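Local coordinates for protein argonaute (Methanocaldococcus jannaschii, PDB 5G5S) that uses short single-stranded DNA guides to bind complementary target DNA and slice it, and may defend against invading genetic elements, at residues G504-L509 / K691-L696; E537-G542 / L547-E552. One frame throughout, in Å; residues are numbered along the deposited sequence.

Overall arrangement
Both contacts belong to the PIWI domain, whose core is an RNase H-like mixed sheet, and their centres lie 14 Å apart. Contact 1 joins the end of strand 501-506, with D506 of the presumed catalytic centre, to helix 684-697. Contact 2 ties the loop after strand 530-537 back to helix 547-556, and its P539 side chain comes within about 4 Å of that of E543, another probable active-site residue. The two meet directly: L505 CD2 packs 3.9 Å from L547 CD1, and L509 C lies 4.0 Å from T538 CG2. T538 itself stays about 11 Å, side chain to side chain, from D506.

Contact 1. Residues G504-L509 / K691-L696; sequences GLDTGL and KFVKAL
V693, on helix 691-696, fits its branched side chain against the carboxylate of D506 and the backbone at G508. Its CB points toward segment 504-509 and already lies 3.9 Å from D506 OD1. From there the two methyls diverge. CG1, trans to the backbone N (chi1 172°), approaches D506 OD1 to 3.7 Å and then meets G508 CA at 4.1 Å. CG2 sits 3.8 Å from the same OD1 and also faces D506 O and CB, at 4.1 and 4.2 Å. A single carboxylate oxygen is therefore near both methyls of the valine, and the contact between the segments is van der Waals in kind.

On the strand side, a chi1 of -170° swings the carboxylate group of D506 out toward the helix, with CG opposite the backbone N. The closest CA atoms across the contact are those of G508 and V693, 6.6 Å apart, so the chain just past the strand end also runs close to the helix.

Strand 501-506 is held between neighbours by backbone bonds of L505 to L570 and of D506 to C520; V693 also packs on C520 of strand 517-525. D506 OD2 lies close to D690 OD1, and D690 directly precedes segment 691-696. A central strand of the RNase H-like PIWI fold here meets a C-terminal helix, and the junction brings together two aspartates, D506 and D690, that are probably manganese ligands of the slicer site.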
loop_
_atom_site.group_PDB
_atom_site.type_symbol
_atom_site.label_atom_id
_atom_site.label_comp_id
_atom_site.label_asym_id
_atom_site.label_seq_id
_atom_site.Cartn_x
_atom_site.Cartn_y
_atom_site.Cartn_z
ATOM N N GLY A 504 8.736 -8.496 -3.323
ATOM C CA GLY A 504 8.006 -7.311 -2.915
ATOM C C GLY A 504 8.701 -6.722 -1.715
ATOM O O GLY A 504 8.979 -7.428 -0.751
ATOM N N LEU A 505 9.029 -5.447 -1.783
ATOM C CA LEU A 505 9.776 -4.815 -0.716
ATOM C C LEU A 505 9.097 -3.567 -0.225
ATOM O O LEU A 505 8.617 -2.775 -1.021
ATOM C CB LEU A 505 11.223 -4.523 -1.224
ATOM C CG LEU A 505 12.199 -3.786 -0.297
ATOM C CD1 LEU A 505 12.477 -4.575 0.972
ATOM C CD2 LEU A 505 13.489 -3.496 -1.010
ATOM N N ASP A 506 9.041 -3.414 1.100
ATOM C CA ASP A 506 8.531 -2.253 1.817
ATOM C C ASP A 506 9.531 -1.971 2.948
ATOM O O ASP A 506 9.947 -2.894 3.646
ATOM C CB ASP A 506 7.120 -2.489 2.364
ATOM C CG ASP A 506 6.466 -1.222 2.910
ATOM O OD1 ASP A 506 6.875 -0.758 4.008
ATOM O OD2 ASP A 506 5.545 -0.696 2.247
ATOM N N THR A 507 9.940 -0.704 3.091
ATOM C CA THR A 507 10.925 -0.270 4.084
ATOM C C THR A 507 10.402 0.849 5.007
ATOM O O THR A 507 10.752 2.021 4.841
ATOM C CB THR A 507 12.294 -0.028 3.420
ATOM O OG1 THR A 507 12.116 0.787 2.261
ATOM C CG2 THR A 507 12.988 -1.328 3.010
ATOM N N GLY A 508 9.561 0.450 5.970
ATOM C CA GLY A 508 8.943 1.327 6.963
ATOM C C GLY A 508 9.925 2.145 7.782
ATOM O O GLY A 508 9.780 3.369 7.865
ATOM N N LEU A 509 10.939 1.480 8.376
ATOM C CA LEU A 509 11.988 2.129 9.170
ATOM C C LEU A 509 13.356 1.980 8.506
ATOM O O LEU A 509 13.639 2.658 7.519
ATOM C CB LEU A 509 12.024 1.573 10.596
ATOM N N LYS A 691 1.443 -5.067 4.114
ATOM C CA LYS A 691 0.552 -5.607 5.142
ATOM C C LYS A 691 1.324 -6.185 6.347
ATOM O O LYS A 691 0.825 -6.129 7.476
ATOM C CB LYS A 691 -0.388 -6.666 4.538
ATOM C CG LYS A 691 -1.673 -6.091 3.927
ATOM C CD LYS A 691 -2.572 -7.217 3.429
ATOM C CE LYS A 691 -4.046 -6.852 3.383
ATOM N NZ LYS A 691 -4.856 -7.842 2.604
ATOM N N PHE A 692 2.528 -6.740 6.112
ATOM C CA PHE A 692 3.351 -7.292 7.183
ATOM C C PHE A 692 3.981 -6.170 7.998
ATOM O O PHE A 692 3.991 -6.242 9.227
ATOM C CB PHE A 692 4.404 -8.289 6.662
ATOM C CG PHE A 692 5.313 -8.822 7.755
ATOM C CD1 PHE A 692 4.904 -9.864 8.577
ATOM C CD2 PHE A 692 6.549 -8.233 8.005
ATOM C CE1 PHE A 692 5.729 -10.332 9.600
ATOM C CE2 PHE A 692 7.377 -8.709 9.025
ATOM C CZ PHE A 692 6.962 -9.757 9.811
ATOM N N VAL A 693 4.483 -5.125 7.314
ATOM C CA VAL A 693 5.094 -3.950 7.947
ATOM C C VAL A 693 4.072 -3.225 8.844
ATOM O O VAL A 693 4.416 -2.879 9.980
ATOM C CB VAL A 693 5.858 -3.050 6.930
ATOM C CG1 VAL A 693 6.326 -1.734 7.559
ATOM C CG2 VAL A 693 7.058 -3.803 6.350
ATOM N N LYS A 694 2.802 -3.095 8.379
ATOM C CA LYS A 694 1.716 -2.499 9.169
ATOM C C LYS A 694 1.417 -3.357 10.398
ATOM O O LYS A 694 1.297 -2.810 11.498
ATOM C CB LYS A 694 0.426 -2.283 8.340
ATOM C CG LYS A 694 0.527 -1.296 7.171
ATOM C CD LYS A 694 0.894 0.134 7.585
ATOM C CE LYS A 694 1.360 0.968 6.414
ATOM N NZ LYS A 694 2.154 2.148 6.854
ATOM N N ALA A 695 1.333 -4.692 10.212
ATOM C CA ALA A 695 1.073 -5.681 11.258
ATOM C C ALA A 695 2.137 -5.625 12.354
ATOM O O ALA A 695 1.802 -5.653 13.538
ATOM C CB ALA A 695 1.009 -7.083 10.666
ATOM N N LEU A 696 3.414 -5.491 11.957
ATOM C CA LEU A 696 4.522 -5.392 12.896
ATOM C C LEU A 696 4.474 -4.069 13.681
ATOM O O LEU A 696 4.839 -4.038 14.861
ATOM C CB LEU A 696 5.849 -5.574 12.148
ATOM C CG LEU A 696 7.076 -6.019 12.952
ATOM C CD1 LEU A 696 6.707 -6.789 14.232
ATOM C CD2 LEU A 696 7.999 -6.834 12.084
#

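Contact 2. Residues E537-G542 / L547-E552; sequences ETPAPG and LPYVIE
Y549 reaches from helix 547-552 to the loop 537-542, where P539 lies over one face of its ring and E537 O meets its edge. The hydroxyl is the donor in a hydrogen bond of 2.7 Å from Y549 OH to E537 O. The acceptor lies in the plane of the ring, yet the hydroxyl stands above the carbonyl plane, 48° out of it, so the bond does not follow a lone pair. The carbonyl carbon of T538 comes next, 3.5 Å from Y549 OH.

Over the face, P539 makes a CH-pi contact: CB stands 3.9 Å from the ring centroid, 20° off the normal, displaced toward the rim. Its nearest ring atom is Y549 CE1, at 3.6 Å. The other end of the pyrrolidine, P539 CD, rests 3.6 Å from Y549 CE2, so the proline spans the ring from one flank to the other. The ring gets there because CG is anti to the backbone N of Y549 (chi1 171°), which carries it off the helix toward the loop.

In the next shell, E537 OE2 is hydrogen-bonded to Y553 OH, one helical turn beyond Y549, so both tyrosines grip the same residue. T538 OG1 is hydrogen-bonded to H515 O, and its backbone bonds to R516, fastening the loop to the adjoining strand region. On the helix, L547 and V550 pack on L505 of strand 501-506. This is a strand-loop-helix connection whose loop is tied to the helix by Y549; within the PIWI domain that loop runs on into E543, which probably belongs to the catalytic tetrad of argonaute slicers.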
loop_
_atom_site.group_PDB
_atom_site.type_symbol
_atom_site.label_atom_id
_atom_site.label_comp_id
_atom_site.label_asym_id
_atom_site.label_seq_id
_atom_site.Cartn_x
_atom_site.Cartn_y
_atom_site.Cartn_z
ATOM N N GLU A 537 16.117 -6.526 9.171
ATOM C CA GLU A 537 16.689 -5.731 10.268
ATOM C C GLU A 537 17.392 -4.538 9.643
ATOM O O GLU A 537 18.014 -4.706 8.594
ATOM C CB GLU A 537 17.736 -6.543 11.042
ATOM C CG GLU A 537 17.191 -7.716 11.832
ATOM C CD GLU A 537 18.275 -8.603 12.418
ATOM O OE1 GLU A 537 18.988 -8.141 13.337
ATOM O OE2 GLU A 537 18.406 -9.762 11.962
ATOM N N THR A 538 17.322 -3.346 10.280
ATOM C CA THR A 538 18.006 -2.142 9.772
ATOM C C THR A 538 19.540 -2.304 9.889
ATOM O O THR A 538 19.993 -2.962 10.834
ATOM C CB THR A 538 17.526 -0.868 10.471
ATOM O OG1 THR A 538 17.668 -1.017 11.879
ATOM C CG2 THR A 538 16.106 -0.493 10.108
ATOM N N PRO A 539 20.345 -1.725 8.953
ATOM C CA PRO A 539 21.812 -1.922 9.014
ATOM C C PRO A 539 22.531 -1.582 10.321
ATOM O O PRO A 539 23.237 -2.435 10.869
ATOM C CB PRO A 539 22.352 -1.110 7.822
ATOM C CG PRO A 539 21.216 -0.278 7.345
ATOM C CD PRO A 539 19.954 -0.953 7.754
ATOM N N ALA A 540 22.363 -0.342 10.807
ATOM C CA ALA A 540 22.990 0.187 12.018
ATOM C C ALA A 540 22.300 1.512 12.357
ATOM O O ALA A 540 21.652 2.074 11.466
ATOM C CB ALA A 540 24.478 0.433 11.764
ATOM N N PRO A 541 22.426 2.057 13.598
ATOM C CA PRO A 541 21.785 3.354 13.886
ATOM C C PRO A 541 22.380 4.512 13.074
ATOM O O PRO A 541 23.598 4.592 12.895
ATOM C CB PRO A 541 22.004 3.539 15.392
ATOM C CG PRO A 541 23.196 2.712 15.710
ATOM C CD PRO A 541 23.137 1.535 14.787
ATOM N N GLY A 542 21.496 5.361 12.555
ATOM C CA GLY A 542 21.860 6.529 11.761
ATOM C C GLY A 542 22.004 6.302 10.269
ATOM O O GLY A 542 22.622 7.127 9.590
ATOM N N LEU A 547 18.350 -0.895 -1.100
ATOM C CA LEU A 547 18.328 -2.141 -1.875
ATOM C C LEU A 547 19.651 -2.944 -1.815
ATOM O O LEU A 547 19.574 -4.128 -1.506
ATOM C CB LEU A 547 17.830 -1.934 -3.313
ATOM C CG LEU A 547 17.532 -3.205 -4.125
ATOM C CD1 LEU A 547 16.473 -4.089 -3.441
ATOM C CD2 LEU A 547 17.100 -2.858 -5.535
ATOM N N PRO A 548 20.867 -2.357 -2.008
ATOM C CA PRO A 548 22.094 -3.162 -1.848
ATOM C C PRO A 548 22.182 -3.907 -0.505
ATOM O O PRO A 548 22.567 -5.078 -0.499
ATOM C CB PRO A 548 23.212 -2.126 -2.006
ATOM C CG PRO A 548 22.601 -1.067 -2.862
ATOM C CD PRO A 548 21.198 -0.964 -2.385
ATOM N N TYR A 549 21.771 -3.260 0.611
ATOM C CA TYR A 549 21.750 -3.871 1.944
ATOM C C TYR A 549 20.727 -5.007 2.068
ATOM O O TYR A 549 21.032 -6.009 2.714
ATOM C CB TYR A 549 21.543 -2.820 3.051
ATOM C CG TYR A 549 21.305 -3.422 4.419
ATOM C CD1 TYR A 549 22.367 -3.844 5.214
ATOM C CD2 TYR A 549 20.014 -3.631 4.891
ATOM C CE1 TYR A 549 22.147 -4.463 6.446
ATOM C CE2 TYR A 549 19.782 -4.217 6.132
ATOM C CZ TYR A 549 20.848 -4.631 6.909
ATOM O OH TYR A 549 20.594 -5.189 8.140
ATOM N N VAL A 550 19.521 -4.854 1.463
ATOM C CA VAL A 550 18.462 -5.866 1.465
ATOM C C VAL A 550 19.014 -7.171 0.861
ATOM O O VAL A 550 18.873 -8.234 1.470
ATOM C CB VAL A 550 17.170 -5.378 0.736
ATOM C CG1 VAL A 550 16.150 -6.508 0.562
ATOM C CG2 VAL A 550 16.539 -4.201 1.466
ATOM N N ILE A 551 19.675 -7.066 -0.310
ATOM C CA ILE A 551 20.268 -8.192 -1.036
ATOM C C ILE A 551 21.324 -8.891 -0.200
ATOM O O ILE A 551 21.291 -10.118 -0.093
ATOM C CB ILE A 551 20.766 -7.768 -2.445
ATOM C CG1 ILE A 551 19.593 -7.192 -3.294
ATOM C CG2 ILE A 551 21.430 -8.945 -3.156
ATOM C CD1 ILE A 551 19.990 -6.366 -4.500
ATOM N N GLU A 552 22.226 -8.108 0.437
ATOM C CA GLU A 552 23.282 -8.608 1.316
ATOM C C GLU A 552 22.651 -9.371 2.480
ATOM O O GLU A 552 23.099 -10.465 2.793
ATOM C CB GLU A 552 24.135 -7.451 1.864
ATOM C CG GLU A 552 25.081 -6.824 0.854
ATOM C CD GLU A 552 25.909 -5.693 1.436
ATOM O OE1 GLU A 552 26.908 -5.990 2.131
ATOM O OE2 GLU A 552 25.549 -4.511 1.221
#